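Local coordinates for protein putative decarboxylase involved in desferrioxamine biosynthesis (Erwinia amylovora, PDB 5O5C) that probably decarboxylates lysine with the help of pyridoxal 5'-phosphate, as a step in the biosynthesis of the siderophore desferrioxamine E, at residues P113-S118 / S331-V336; D150-R155 / G304-E309; E309-R314 / A403-L408. All blocks are in the same frame, centred on the assembly; numbering follows the deposited sequence.

From the N terminus, residues 113-118 lead into helix 116-128 and residues 150-155 lie on helix 140-156. Residues 304-309 and 309-314 follow in the connection between strands 294-299 and 323-327. Contact 2 closes its loop at 304-309, entirely within the larger loop that contact 1 closes at 331-336, and is thus nested in it. Contact 3 starts at 309-314, inside that larger loop, but ends at 403-408 beyond it, so contacts 1 and 3 cross. Contacts 2 and 3 run in series and share Glu309. Together they tie helices 116-128, 140-156 and 397-420 to the connections before strands 323-327 and 339-343 of the seven-stranded sheet.

Contact 1. Residues P113-S118 / S331-V336; sequences PVVLPS and SFFQTV
Just beyond the short helix 328-331, which carries Lys330, the predicted attachment point of pyridoxal phosphate (not linked to it in this structure), the chain of this fold type I decarboxylase turns through Phe333, Gln334 and Thr335 and meets the residues leading into helix 116-128. One backbone-to-backbone hydrogen bond joins the segments, Val115 N to Phe333 O at 2.9 Å, and CA-H...O contacts run beside it from Val114 CA to Phe333 O and from Phe333 CA to Pro113 O. Phe333 itself has the positive phi and psi of the left-handed helical region. Its ring turns an edge to the other segment, with Pro113 O in the ring plane 3.1 Å from Phe333 CD1, while Val115 CG1 packs on Phe333 CB at 3.5 Å.

Ser118 provides the second grip. Its OG stands opposite the backbone N about the first torsion (chi1 -152°), which carries it out to the passing 331-336 loop. Ser118 OG accepts from Thr335 N at 3.1 Å and donates to Gln334 OE1 at 2.8 Å, so one hydroxyl serves two neighbouring residues. The approach to OE1 is from above the carbonyl plane, 63° out of it, and misses the lone pairs. The Gln334 amide is also held at its other end, because Gln334 NE2 gives a 2.8 Å bond to Phe332 O and reaches Thr391 OG1 of helix 385-394; these bonds fix which way round the amide lies. Thr335 CG2 sits against Val114 CG2 at 3.7 Å, and OG1 turns to Lys387.

The second subunit closes over the region: its Phe27 packs on Val115 and its Asn129 accepts from Val336 N. Gln334 lies near the cofactor-binding His329, consistent with a second-shell position behind the pyridoxal phosphate site at the dimer interface, as in the aspartate aminotransferase fold.

Contact 2. Residues D150-R155 / G304-E309; sequences DWTLSR and GLLVSE
The Arg155 side chain overlaps Leu306, its CD 3.4 Å from Leu306 O and its guanidinium edge turned to that oxygen. A bend at chi2 (-95°) turns the chain so that Arg155 NH1 donates to Leu306 O at 3.1 Å. The N-H...O angle is 159°, the donor sits on a lone pair in the carbonyl plane, and the oxygen lies nearly in the guanidinium plane. Leu306 returns the contact by placing CD2 3.6 Å from Arg155 O, and Leu306 CB lies 4.1 Å from Arg155 CB.

The flat group is further steadied from its own helix: Trp151 CZ2 sits 3.5 Å above one face of the Arg155 guanidinium, offset toward the rim. The indole meets the other segment with its edge, Trp151 CH2 being 3.9 Å from Val307 CG1. Asp77 OD1 of the second subunit takes both a salt bridge from Arg155 NH2 and a hydrogen bond from Trp151 NE1. Arg312 also comes close to NH1, and this Asp77 carboxylate probably offsets part of the positive charge gathered there.

Helix 140-156 is thereby joined to the 3-10 turn that follows strand 294-299. Thr152, on the same helix, rests on Phe342 of strand 339-343 and bonds to Tyr328, while Leu305 of the turn packs on Leu408 of helix 397-420.

Contact 3. Residues E309-R314 / A403-L408; sequences ESHRPR and AFDDIL
His311 and Asp405 both carry CG opposite the carbonyl carbon, beside the backbone N (chi1 -62° and -68°), and these torsions bring imidazole and carboxylate together where helix 397-420 meets the connection between strands 294-299 and 323-327 of the large-domain sheet. Asp405 OD1 arrives at the imidazole edge, 3.1 Å from His311 CD2, with the ring and carboxylate planes 69° apart. This approach is to a carbon; the probable polar partner of Asp405 OD1 is Ser308 OG, in an unusually short and therefore less certain hydrogen bond, and Ser308 OG also receives His311 N.

One helical turn on, Leu408 CD1 meets the same ring atom, His311 CD2, at 3.4 Å. Leu408 CD1 also lies at the edge of the Arg314 guanidinium, 3.9 Å from Arg314 NH1. Glu309 also touches Asp405, its CG 3.5 Å from Asp405 OD2. The charged ends come near as well, Glu309 OE2 being 4.5 Å from Asp405 OD2; such a pair may raise the proton affinity of either acid, though Glu309 is solvent-exposed.

No direct hydrogen bond spans the two segments, but a water does: it lies 3.0 Å from His311 NE2 and donates to the helix carbonyl Asp405 O at 2.8 Å.

Contact 1. Residues P113-S118 / S331-V336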
ATOM      1  N   PRO B 113     -13.724  -3.810 -13.890  1.00 25.56           N
ATOM      2  CA  PRO B 113     -13.026  -4.953 -14.492  1.00 27.87           C
ATOM      3  C   PRO B 113     -11.589  -4.609 -14.836  1.00 27.34           C
ATOM      4  O   PRO B 113     -11.232  -3.430 -15.106  1.00 31.61           O
ATOM      5  CB  PRO B 113     -13.806  -5.262 -15.778  1.00 28.69           C
ATOM      6  CG  PRO B 113     -14.913  -4.268 -15.856  1.00 28.93           C
ATOM      7  CD  PRO B 113     -14.744  -3.238 -14.764  1.00 28.29           C
ATOM      8  N   VAL B 114     -10.785  -5.635 -14.886  1.00 23.78           N
ATOM      9  CA  VAL B 114      -9.383  -5.453 -15.108  1.00 28.53           C
ATOM     10  C   VAL B 114      -9.115  -5.863 -16.550  1.00 28.16           C
ATOM     11  O   VAL B 114      -9.909  -6.628 -17.114  1.00 28.07           O
ATOM     12  CB  VAL B 114      -8.537  -6.253 -14.097  1.00 29.86           C
ATOM     13  CG1 VAL B 114      -9.057  -7.692 -13.900  1.00 28.00           C
ATOM     14  CG2 VAL B 114      -7.106  -6.287 -14.556  1.00 30.96           C
ATOM     15  N   VAL B 115      -8.045  -5.279 -17.130  1.00 25.26           N
ATOM     16  CA  VAL B 115      -7.488  -5.659 -18.444  1.00 23.78           C
ATOM     17  C   VAL B 115      -6.254  -6.561 -18.361  1.00 22.95           C
ATOM     18  O   VAL B 115      -5.425  -6.462 -17.394  1.00 19.67           O
ATOM     19  CB  VAL B 115      -7.148  -4.409 -19.353  1.00 21.99           C
ATOM     20  CG1 VAL B 115      -8.384  -3.554 -19.572  1.00 24.37           C
ATOM     21  CG2 VAL B 115      -6.031  -3.546 -18.790  1.00 21.02           C
ATOM     22  N   LEU B 116      -6.131  -7.387 -19.407  1.00 25.19           N
ATOM     23  CA  LEU B 116      -5.087  -8.421 -19.562  1.00 24.33           C
ATOM     24  C   LEU B 116      -3.660  -7.954 -19.326  1.00 25.89           C
ATOM     25  O   LEU B 116      -2.925  -8.639 -18.585  1.00 27.98           O
ATOM     26  CB  LEU B 116      -5.205  -9.146 -20.896  1.00 24.14           C
ATOM     27  CG  LEU B 116      -6.407 -10.107 -21.024  1.00 25.16           C
ATOM     28  CD1 LEU B 116      -6.604 -10.505 -22.490  1.00 25.23           C
ATOM     29  CD2 LEU B 116      -6.322 -11.295 -20.059  1.00 23.18           C
ATOM     30  N   PRO B 117      -3.253  -6.783 -19.880  1.00 26.49           N
ATOM     31  CA  PRO B 117      -1.889  -6.344 -19.565  1.00 25.29           C
ATOM     32  C   PRO B 117      -1.596  -6.023 -18.106  1.00 25.38           C
ATOM     33  O   PRO B 117      -0.425  -5.950 -17.727  1.00 22.07           O
ATOM     34  CB  PRO B 117      -1.697  -5.113 -20.445  1.00 26.60           C
ATOM     35  CG  PRO B 117      -2.689  -5.249 -21.526  1.00 25.84           C
ATOM     36  CD  PRO B 117      -3.866  -5.894 -20.875  1.00 27.17           C
ATOM     37  N   SER B 118      -2.644  -5.859 -17.297  1.00 24.91           N
ATOM     38  CA  SER B 118      -2.495  -5.694 -15.870  1.00 24.50           C
ATOM     39  C   SER B 118      -2.124  -7.011 -15.198  1.00 24.89           C
ATOM     40  O   SER B 118      -1.221  -7.042 -14.309  1.00 23.94           O
ATOM     41  CB  SER B 118      -3.782  -5.177 -15.283  1.00 24.37           C
ATOM     42  OG  SER B 118      -3.567  -4.426 -14.135  1.00 30.39           O
ATOM     43  N   SER B 331     -10.382   3.693 -12.545  1.00 22.62           N
ATOM     44  CA  SER B 331     -10.777   4.139 -13.855  1.00 20.41           C
ATOM     45  C   SER B 331      -9.901   3.737 -15.003  1.00 18.60           C
ATOM     46  O   SER B 331     -10.287   3.995 -16.123  1.00 17.44           O
ATOM     47  CB  SER B 331     -10.981   5.663 -13.861  1.00 22.06           C
ATOM     48  OG  SER B 331     -11.787   6.029 -12.761  1.00 20.19           O
ATOM     49  N   PHE B 332      -8.762   3.105 -14.739  1.00 18.29           N
ATOM     50  CA  PHE B 332      -7.899   2.562 -15.784  1.00 18.50           C
ATOM     51  C   PHE B 332      -7.834   1.045 -15.852  1.00 19.83           C
ATOM     52  O   PHE B 332      -6.910   0.513 -16.454  1.00 19.74           O
ATOM     53  CB  PHE B 332      -6.493   3.126 -15.648  1.00 17.46           C
ATOM     54  CG  PHE B 332      -6.399   4.578 -15.967  1.00 19.48           C
ATOM     55  CD1 PHE B 332      -6.878   5.545 -15.076  1.00 19.23           C
ATOM     56  CD2 PHE B 332      -5.813   4.994 -17.138  1.00 18.40           C
ATOM     57  CE1 PHE B 332      -6.787   6.873 -15.388  1.00 19.10           C
ATOM     58  CE2 PHE B 332      -5.708   6.311 -17.432  1.00 19.61           C
ATOM     59  CZ  PHE B 332      -6.235   7.255 -16.578  1.00 18.87           C
ATOM     60  N   PHE B 333      -8.824   0.332 -15.294  1.00 23.26           N
ATOM     61  CA  PHE B 333      -8.881  -1.184 -15.416  1.00 21.27           C
ATOM     62  C   PHE B 333      -7.585  -1.920 -14.982  1.00 20.35           C
ATOM     63  O   PHE B 333      -7.202  -2.983 -15.545  1.00 20.58           O
ATOM     64  CB  PHE B 333      -9.284  -1.552 -16.837  1.00 22.68           C
ATOM     65  CG  PHE B 333     -10.411  -0.714 -17.357  1.00 25.23           C
ATOM     66  CD1 PHE B 333     -11.702  -0.988 -17.018  1.00 27.97           C
ATOM     67  CD2 PHE B 333     -10.157   0.411 -18.125  1.00 28.47           C
ATOM     68  CE1 PHE B 333     -12.739  -0.174 -17.411  1.00 29.19           C
ATOM     69  CE2 PHE B 333     -11.192   1.223 -18.539  1.00 30.62           C
ATOM     70  CZ  PHE B 333     -12.488   0.928 -18.174  1.00 27.90           C
ATOM     71  N   GLN B 334      -6.908  -1.341 -13.995  1.00 18.51           N
ATOM     72  CA  GLN B 334      -5.711  -1.924 -13.390  1.00 17.90           C
ATOM     73  C   GLN B 334      -6.023  -2.542 -12.064  1.00 17.42           C
ATOM     74  O   GLN B 334      -6.811  -2.015 -11.317  1.00 18.46           O
ATOM     75  CB  GLN B 334      -4.686  -0.865 -13.140  1.00 19.25           C
ATOM     76  CG  GLN B 334      -4.186  -0.241 -14.357  1.00 19.87           C
ATOM     77  CD  GLN B 334      -3.816  -1.189 -15.499  1.00 22.24           C
ATOM     78  OE1 GLN B 334      -2.896  -2.038 -15.406  1.00 25.13           O
ATOM     79  NE2 GLN B 334      -4.541  -1.049 -16.590  1.00 20.15           N
ATOM     80  N   THR B 335      -5.386  -3.655 -11.770  1.00 17.69           N
ATOM     81  CA  THR B 335      -5.593  -4.362 -10.506  1.00 18.43           C
ATOM     82  C   THR B 335      -5.164  -3.454  -9.314  1.00 17.86           C
ATOM     83  O   THR B 335      -4.407  -2.509  -9.479  1.00 18.12           O
ATOM     84  CB  THR B 335      -4.767  -5.668 -10.401  1.00 19.11           C
ATOM     85  OG1 THR B 335      -3.372  -5.347 -10.247  1.00 21.46           O
ATOM     86  CG2 THR B 335      -4.937  -6.549 -11.591  1.00 20.68           C
ATOM     87  N   VAL B 336      -5.733  -3.719  -8.150  1.00 18.44           N
ATOM     88  CA  VAL B 336      -5.321  -3.073  -6.904  1.00 18.26           C
ATOM     89  C   VAL B 336      -3.976  -3.663  -6.494  1.00 18.20           C
ATOM     90  O   VAL B 336      -3.855  -4.909  -6.526  1.00 19.58           O
ATOM     91  CB  VAL B 336      -6.321  -3.347  -5.791  1.00 18.88           C
ATOM     92  CG1 VAL B 336      -5.925  -2.578  -4.522  1.00 21.25           C
ATOM     93  CG2 VAL B 336      -7.731  -2.982  -6.224  1.00 20.28           C
TER

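Contact 2. Residues D150-R155 / G304-E309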
ATOM      1  N   ASP B 150       5.479  10.606 -15.620  1.00 23.32           N
ATOM      2  CA  ASP B 150       5.688  11.727 -16.563  1.00 24.19           C
ATOM      3  C   ASP B 150       4.625  11.696 -17.635  1.00 23.38           C
ATOM      4  O   ASP B 150       4.100  12.719 -17.935  1.00 24.15           O
ATOM      5  CB  ASP B 150       7.017  11.670 -17.261  1.00 23.23           C
ATOM      6  CG  ASP B 150       8.226  11.924 -16.331  1.00 25.27           C
ATOM      7  OD1 ASP B 150       8.159  12.562 -15.237  1.00 23.24           O
ATOM      8  OD2 ASP B 150       9.283  11.482 -16.775  1.00 24.85           O
ATOM      9  N   TRP B 151       4.321  10.533 -18.197  1.00 23.00           N
ATOM     10  CA  TRP B 151       3.187  10.405 -19.128  1.00 25.78           C
ATOM     11  C   TRP B 151       1.857  10.879 -18.509  1.00 24.09           C
ATOM     12  O   TRP B 151       1.050  11.548 -19.170  1.00 26.48           O
ATOM     13  CB  TRP B 151       3.045   8.963 -19.619  1.00 27.10           C
ATOM     14  CG  TRP B 151       1.817   8.700 -20.487  1.00 26.26           C
ATOM     15  CD1 TRP B 151       1.745   8.863 -21.838  1.00 27.06           C
ATOM     16  CD2 TRP B 151       0.524   8.192 -20.073  1.00 28.33           C
ATOM     17  NE1 TRP B 151       0.491   8.533 -22.288  1.00 31.97           N
ATOM     18  CE2 TRP B 151      -0.278   8.098 -21.240  1.00 28.04           C
ATOM     19  CE3 TRP B 151      -0.041   7.845 -18.839  1.00 29.39           C
ATOM     20  CZ2 TRP B 151      -1.622   7.667 -21.221  1.00 27.82           C
ATOM     21  CZ3 TRP B 151      -1.398   7.407 -18.811  1.00 30.87           C
ATOM     22  CH2 TRP B 151      -2.163   7.322 -20.012  1.00 31.68           C
ATOM     23  N   THR B 152       1.611  10.512 -17.257  1.00 22.70           N
ATOM     24  CA  THR B 152       0.394  10.985 -16.578  1.00 20.95           C
ATOM     25  C   THR B 152       0.413  12.496 -16.442  1.00 19.46           C
ATOM     26  O   THR B 152      -0.552  13.191 -16.743  1.00 20.55           O
ATOM     27  CB  THR B 152       0.193  10.292 -15.216  1.00 18.96           C
ATOM     28  OG1 THR B 152       0.158   8.891 -15.436  1.00 16.89           O
ATOM     29  CG2 THR B 152      -1.094  10.687 -14.660  1.00 18.63           C
ATOM     30  N   LEU B 153       1.519  13.022 -16.006  1.00 21.29           N
ATOM     31  CA  LEU B 153       1.610  14.463 -15.820  1.00 23.09           C
ATOM     32  C   LEU B 153       1.388  15.253 -17.147  1.00 24.26           C
ATOM     33  O   LEU B 153       0.810  16.356 -17.143  1.00 21.78           O
ATOM     34  CB  LEU B 153       2.948  14.837 -15.266  1.00 23.21           C
ATOM     35  CG  LEU B 153       3.216  14.530 -13.801  1.00 22.60           C
ATOM     36  CD1 LEU B 153       4.702  14.628 -13.670  1.00 24.97           C
ATOM     37  CD2 LEU B 153       2.531  15.501 -12.849  1.00 23.06           C
ATOM     38  N   SER B 154       1.855  14.677 -18.247  1.00 23.44           N
ATOM     39  CA  SER B 154       1.555  15.198 -19.581  1.00 26.11           C
ATOM     40  C   SER B 154       0.073  15.287 -19.889  1.00 24.29           C
ATOM     41  O   SER B 154      -0.363  16.210 -20.589  1.00 24.04           O
ATOM     42  CB  SER B 154       2.234  14.355 -20.641  1.00 28.49           C
ATOM     43  OG  SER B 154       2.079  14.941 -21.904  1.00 32.44           O
ATOM     44  N   ARG B 155      -0.711  14.355 -19.361  1.00 24.82           N
ATOM     45  CA  ARG B 155      -2.134  14.320 -19.639  1.00 24.54           C
ATOM     46  C   ARG B 155      -2.880  15.249 -18.732  1.00 25.44           C
ATOM     47  O   ARG B 155      -3.912  15.789 -19.137  1.00 23.29           O
ATOM     48  CB  ARG B 155      -2.639  12.917 -19.456  1.00 30.06           C
ATOM     49  CG  ARG B 155      -1.972  11.940 -20.400  1.00 34.64           C
ATOM     50  CD  ARG B 155      -2.842  11.821 -21.556  1.00 34.68           C
ATOM     51  NE  ARG B 155      -2.354  10.980 -22.618  1.00 34.58           N
ATOM     52  CZ  ARG B 155      -3.161  10.395 -23.493  1.00 32.20           C
ATOM     53  NH1 ARG B 155      -4.480  10.520 -23.389  1.00 30.49           N
ATOM     54  NH2 ARG B 155      -2.650   9.727 -24.499  1.00 30.88           N
ATOM     55  N   GLY B 304     -10.087   8.914 -15.222  1.00 21.14           N
ATOM     56  CA  GLY B 304     -10.437   8.216 -16.470  1.00 21.80           C
ATOM     57  C   GLY B 304     -10.593   9.148 -17.680  1.00 22.14           C
ATOM     58  O   GLY B 304     -10.340   8.770 -18.780  1.00 18.35           O
ATOM     59  N   LEU B 305     -10.975  10.395 -17.439  1.00 24.28           N
ATOM     60  CA  LEU B 305     -11.194  11.356 -18.515  1.00 24.17           C
ATOM     61  C   LEU B 305      -9.893  11.854 -19.150  1.00 27.06           C
ATOM     62  O   LEU B 305      -9.934  12.435 -20.250  1.00 27.66           O
ATOM     63  CB  LEU B 305     -12.037  12.520 -18.012  1.00 22.84           C
ATOM     64  CG  LEU B 305     -13.440  12.224 -17.524  1.00 22.30           C
ATOM     65  CD1 LEU B 305     -14.052  13.468 -16.902  1.00 24.41           C
ATOM     66  CD2 LEU B 305     -14.290  11.695 -18.665  1.00 22.19           C
ATOM     67  N   LEU B 306      -8.745  11.598 -18.492  1.00 26.15           N
ATOM     68  CA  LEU B 306      -7.437  11.941 -19.035  1.00 26.78           C
ATOM     69  C   LEU B 306      -7.100  11.181 -20.286  1.00 27.31           C
ATOM     70  O   LEU B 306      -6.196  11.595 -21.038  1.00 28.44           O
ATOM     71  CB  LEU B 306      -6.314  11.709 -18.007  1.00 27.54           C
ATOM     72  CG  LEU B 306      -6.339  12.525 -16.735  1.00 27.00           C
ATOM     73  CD1 LEU B 306      -5.198  12.062 -15.850  1.00 26.87           C
ATOM     74  CD2 LEU B 306      -6.242  14.018 -17.015  1.00 28.15           C
ATOM     75  N   VAL B 307      -7.799  10.068 -20.513  1.00 28.39           N
ATOM     76  CA  VAL B 307      -7.651   9.260 -21.745  1.00 25.99           C
ATOM     77  C   VAL B 307      -8.828   9.311 -22.735  1.00 29.09           C
ATOM     78  O   VAL B 307      -8.800   8.590 -23.725  1.00 29.97           O
ATOM     79  CB  VAL B 307      -7.313   7.780 -21.448  1.00 26.39           C
ATOM     80  CG1 VAL B 307      -5.898   7.660 -20.921  1.00 28.70           C
ATOM     81  CG2 VAL B 307      -8.287   7.122 -20.498  1.00 24.62           C
ATOM     82  N   SER B 308      -9.810  10.185 -22.519  1.00 28.43           N
ATOM     83  CA  SER B 308     -10.977  10.267 -23.407  1.00 30.65           C
ATOM     84  C   SER B 308     -10.740  11.311 -24.500  1.00 33.42           C
ATOM     85  O   SER B 308     -10.427  12.479 -24.205  1.00 31.66           O
ATOM     86  CB  SER B 308     -12.238  10.594 -22.612  1.00 28.74           C
ATOM     87  OG  SER B 308     -13.390  10.663 -23.438  1.00 27.59           O
ATOM     88  N   GLU B 309     -10.817  10.846 -25.749  1.00 36.24           N
ATOM     89  CA  GLU B 309     -10.750  11.679 -26.963  1.00 39.75           C
ATOM     90  C   GLU B 309     -11.575  12.958 -26.877  1.00 38.91           C
ATOM     91  O   GLU B 309     -11.080  14.021 -27.245  1.00 46.24           O
ATOM     92  CB  GLU B 309     -11.217  10.868 -28.203  1.00 43.73           C
ATOM     93  CG  GLU B 309     -12.658  10.293 -28.127  1.00 46.61           C
ATOM     94  CD  GLU B 309     -13.209   9.824 -29.472  1.00 45.89           C
ATOM     95  OE1 GLU B 309     -12.495   9.113 -30.214  1.00 52.43           O
ATOM     96  OE2 GLU B 309     -14.377  10.152 -29.789  1.00 43.91           O
TER

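Contact 3. Residues E309-R314 / A403-L408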
ATOM      1  N   GLU B 309     -10.817  10.846 -25.749  1.00 36.24           N
ATOM      2  CA  GLU B 309     -10.750  11.679 -26.963  1.00 39.75           C
ATOM      3  C   GLU B 309     -11.575  12.958 -26.877  1.00 38.91           C
ATOM      4  O   GLU B 309     -11.080  14.021 -27.245  1.00 46.24           O
ATOM      5  CB  GLU B 309     -11.217  10.868 -28.203  1.00 43.73           C
ATOM      6  CG  GLU B 309     -12.658  10.293 -28.127  1.00 46.61           C
ATOM      7  CD  GLU B 309     -13.209   9.824 -29.472  1.00 45.89           C
ATOM      8  OE1 GLU B 309     -12.495   9.113 -30.214  1.00 52.43           O
ATOM      9  OE2 GLU B 309     -14.377  10.152 -29.789  1.00 43.91           O
ATOM     10  N   SER B 310     -12.813  12.854 -26.377  1.00 37.74           N
ATOM     11  CA  SER B 310     -13.781  13.954 -26.414  1.00 36.37           C
ATOM     12  C   SER B 310     -14.095  14.573 -25.053  1.00 36.60           C
ATOM     13  O   SER B 310     -14.392  15.758 -24.984  1.00 39.34           O
ATOM     14  CB  SER B 310     -15.081  13.501 -27.072  1.00 35.94           C
ATOM     15  OG  SER B 310     -15.641  12.375 -26.425  1.00 38.75           O
ATOM     16  N   HIS B 311     -14.048  13.760 -23.990  1.00 31.66           N
ATOM     17  CA  HIS B 311     -14.475  14.166 -22.686  1.00 29.13           C
ATOM     18  C   HIS B 311     -13.383  14.837 -21.869  1.00 27.59           C
ATOM     19  O   HIS B 311     -13.691  15.520 -20.884  1.00 24.06           O
ATOM     20  CB  HIS B 311     -15.091  12.982 -21.922  1.00 27.31           C
ATOM     21  CG  HIS B 311     -16.316  12.423 -22.565  1.00 29.63           C
ATOM     22  ND1 HIS B 311     -17.501  13.126 -22.650  1.00 32.51           N
ATOM     23  CD2 HIS B 311     -16.550  11.222 -23.143  1.00 28.44           C
ATOM     24  CE1 HIS B 311     -18.405  12.380 -23.266  1.00 31.90           C
ATOM     25  NE2 HIS B 311     -17.851  11.225 -23.581  1.00 31.59           N
ATOM     26  N   ARG B 312     -12.123  14.655 -22.253  1.00 31.58           N
ATOM     27  CA  ARG B 312     -10.963  15.304 -21.569  1.00 32.44           C
ATOM     28  C   ARG B 312     -11.215  16.777 -21.170  1.00 29.91           C
ATOM     29  O   ARG B 312     -10.831  17.206 -20.039  1.00 28.54           O
ATOM     30  CB  ARG B 312      -9.750  15.193 -22.499  1.00 36.22           C
ATOM     31  CG  ARG B 312      -8.369  15.504 -21.963  1.00 44.85           C
ATOM     32  CD  ARG B 312      -7.362  15.142 -23.068  1.00 51.42           C
ATOM     33  NE  ARG B 312      -7.337  13.686 -23.325  1.00 61.81           N
ATOM     34  CZ  ARG B 312      -7.036  13.081 -24.481  1.00 60.61           C
ATOM     35  NH1 ARG B 312      -6.733  13.771 -25.567  1.00 64.97           N
ATOM     36  NH2 ARG B 312      -7.057  11.752 -24.556  1.00 57.85           N
ATOM     37  N   PRO B 313     -11.851  17.580 -22.086  1.00 26.80           N
ATOM     38  CA  PRO B 313     -12.212  18.956 -21.680  1.00 26.58           C
ATOM     39  C   PRO B 313     -13.044  19.071 -20.435  1.00 26.71           C
ATOM     40  O   PRO B 313     -13.008  20.115 -19.788  1.00 31.25           O
ATOM     41  CB  PRO B 313     -12.945  19.508 -22.911  1.00 27.25           C
ATOM     42  CG  PRO B 313     -12.273  18.818 -24.041  1.00 27.99           C
ATOM     43  CD  PRO B 313     -12.006  17.422 -23.544  1.00 28.35           C
ATOM     44  N   ARG B 314     -13.739  18.006 -20.026  1.00 27.36           N
ATOM     45  CA  ARG B 314     -14.538  18.081 -18.823  1.00 28.10           C
ATOM     46  C   ARG B 314     -13.696  18.148 -17.521  1.00 27.56           C
ATOM     47  O   ARG B 314     -14.259  18.394 -16.446  1.00 23.69           O
ATOM     48  CB  ARG B 314     -15.583  16.956 -18.783  1.00 27.34           C
ATOM     49  CG  ARG B 314     -16.583  17.022 -19.939  1.00 29.12           C
ATOM     50  CD  ARG B 314     -17.280  15.703 -20.175  1.00 31.04           C
ATOM     51  NE  ARG B 314     -18.040  15.317 -19.016  1.00 36.98           N
ATOM     52  CZ  ARG B 314     -18.442  14.091 -18.713  1.00 41.95           C
ATOM     53  NH1 ARG B 314     -18.171  13.032 -19.450  1.00 45.33           N
ATOM     54  NH2 ARG B 314     -19.141  13.925 -17.624  1.00 47.58           N
ATOM     55  N   ALA B 403     -12.936   2.376 -24.015  1.00 27.20           N
ATOM     56  CA  ALA B 403     -13.647   1.758 -22.904  1.00 26.34           C
ATOM     57  C   ALA B 403     -14.341   2.786 -22.037  1.00 25.32           C
ATOM     58  O   ALA B 403     -15.523   2.657 -21.785  1.00 22.60           O
ATOM     59  CB  ALA B 403     -12.693   0.957 -22.052  1.00 26.11           C
ATOM     60  N   PHE B 404     -13.611   3.810 -21.608  1.00 25.22           N
ATOM     61  CA  PHE B 404     -14.165   4.751 -20.637  1.00 25.72           C
ATOM     62  C   PHE B 404     -15.344   5.521 -21.270  1.00 28.34           C
ATOM     63  O   PHE B 404     -16.418   5.645 -20.657  1.00 23.74           O
ATOM     64  CB  PHE B 404     -13.131   5.728 -20.116  1.00 26.08           C
ATOM     65  CG  PHE B 404     -13.428   6.207 -18.751  1.00 27.02           C
ATOM     66  CD1 PHE B 404     -13.203   5.368 -17.664  1.00 30.01           C
ATOM     67  CD2 PHE B 404     -13.930   7.468 -18.522  1.00 29.92           C
ATOM     68  CE1 PHE B 404     -13.495   5.761 -16.390  1.00 28.11           C
ATOM     69  CE2 PHE B 404     -14.230   7.882 -17.230  1.00 31.63           C
ATOM     70  CZ  PHE B 404     -13.995   7.032 -16.164  1.00 34.11           C
ATOM     71  N   ASP B 405     -15.140   5.979 -22.504  1.00 24.34           N
ATOM     72  CA  ASP B 405     -16.249   6.520 -23.317  1.00 25.72           C
ATOM     73  C   ASP B 405     -17.462   5.663 -23.441  1.00 23.37           C
ATOM     74  O   ASP B 405     -18.572   6.154 -23.217  1.00 27.78           O
ATOM     75  CB  ASP B 405     -15.782   6.868 -24.708  1.00 26.42           C
ATOM     76  CG  ASP B 405     -14.828   8.039 -24.697  1.00 28.94           C
ATOM     77  OD1 ASP B 405     -14.791   8.753 -23.674  1.00 25.95           O
ATOM     78  OD2 ASP B 405     -14.135   8.202 -25.706  1.00 31.29           O
ATOM     79  N   ASP B 406     -17.300   4.411 -23.805  1.00 23.33           N
ATOM     80  CA  ASP B 406     -18.436   3.478 -23.774  1.00 26.74           C
ATOM     81  C   ASP B 406     -19.176   3.392 -22.448  1.00 27.30           C
ATOM     82  O   ASP B 406     -20.420   3.408 -22.437  1.00 27.92           O
ATOM     83  CB  ASP B 406     -18.054   2.097 -24.307  1.00 26.36           C
ATOM     84  CG  ASP B 406     -17.764   2.134 -25.763  1.00 24.29           C
ATOM     85  OD1 ASP B 406     -17.910   3.203 -26.334  1.00 29.58           O
ATOM     86  OD2 ASP B 406     -17.368   1.150 -26.366  1.00 29.03           O
ATOM     87  N   ILE B 407     -18.438   3.375 -21.342  1.00 28.65           N
ATOM     88  CA  ILE B 407     -19.084   3.401 -20.006  1.00 26.87           C
ATOM     89  C   ILE B 407     -19.816   4.748 -19.751  1.00 24.73           C
ATOM     90  O   ILE B 407     -20.951   4.743 -19.277  1.00 21.62           O
ATOM     91  CB  ILE B 407     -18.183   2.882 -18.839  1.00 27.69           C
ATOM     92  CG1 ILE B 407     -16.797   3.463 -18.842  1.00 29.50           C
ATOM     93  CG2 ILE B 407     -17.989   1.348 -18.915  1.00 30.19           C
ATOM     94  CD1 ILE B 407     -16.049   3.376 -17.531  1.00 30.71           C
ATOM     95  N   LEU B 408     -19.214   5.879 -20.112  1.00 24.34           N
ATOM     96  CA  LEU B 408     -19.966   7.160 -20.092  1.00 25.91           C
ATOM     97  C   LEU B 408     -21.282   7.141 -20.923  1.00 25.38           C
ATOM     98  O   LEU B 408     -22.310   7.580 -20.466  1.00 24.14           O
ATOM     99  CB  LEU B 408     -19.084   8.316 -20.542  1.00 26.79           C
ATOM    100  CG  LEU B 408     -17.849   8.477 -19.628  1.00 24.23           C
ATOM    101  CD1 LEU B 408     -16.862   9.431 -20.214  1.00 24.55           C
ATOM    102  CD2 LEU B 408     -18.247   8.949 -18.253  1.00 27.21           C
TER
HETATM  103  O   HOH W   1     -19.252   8.632 -24.203  1.00 37.43           O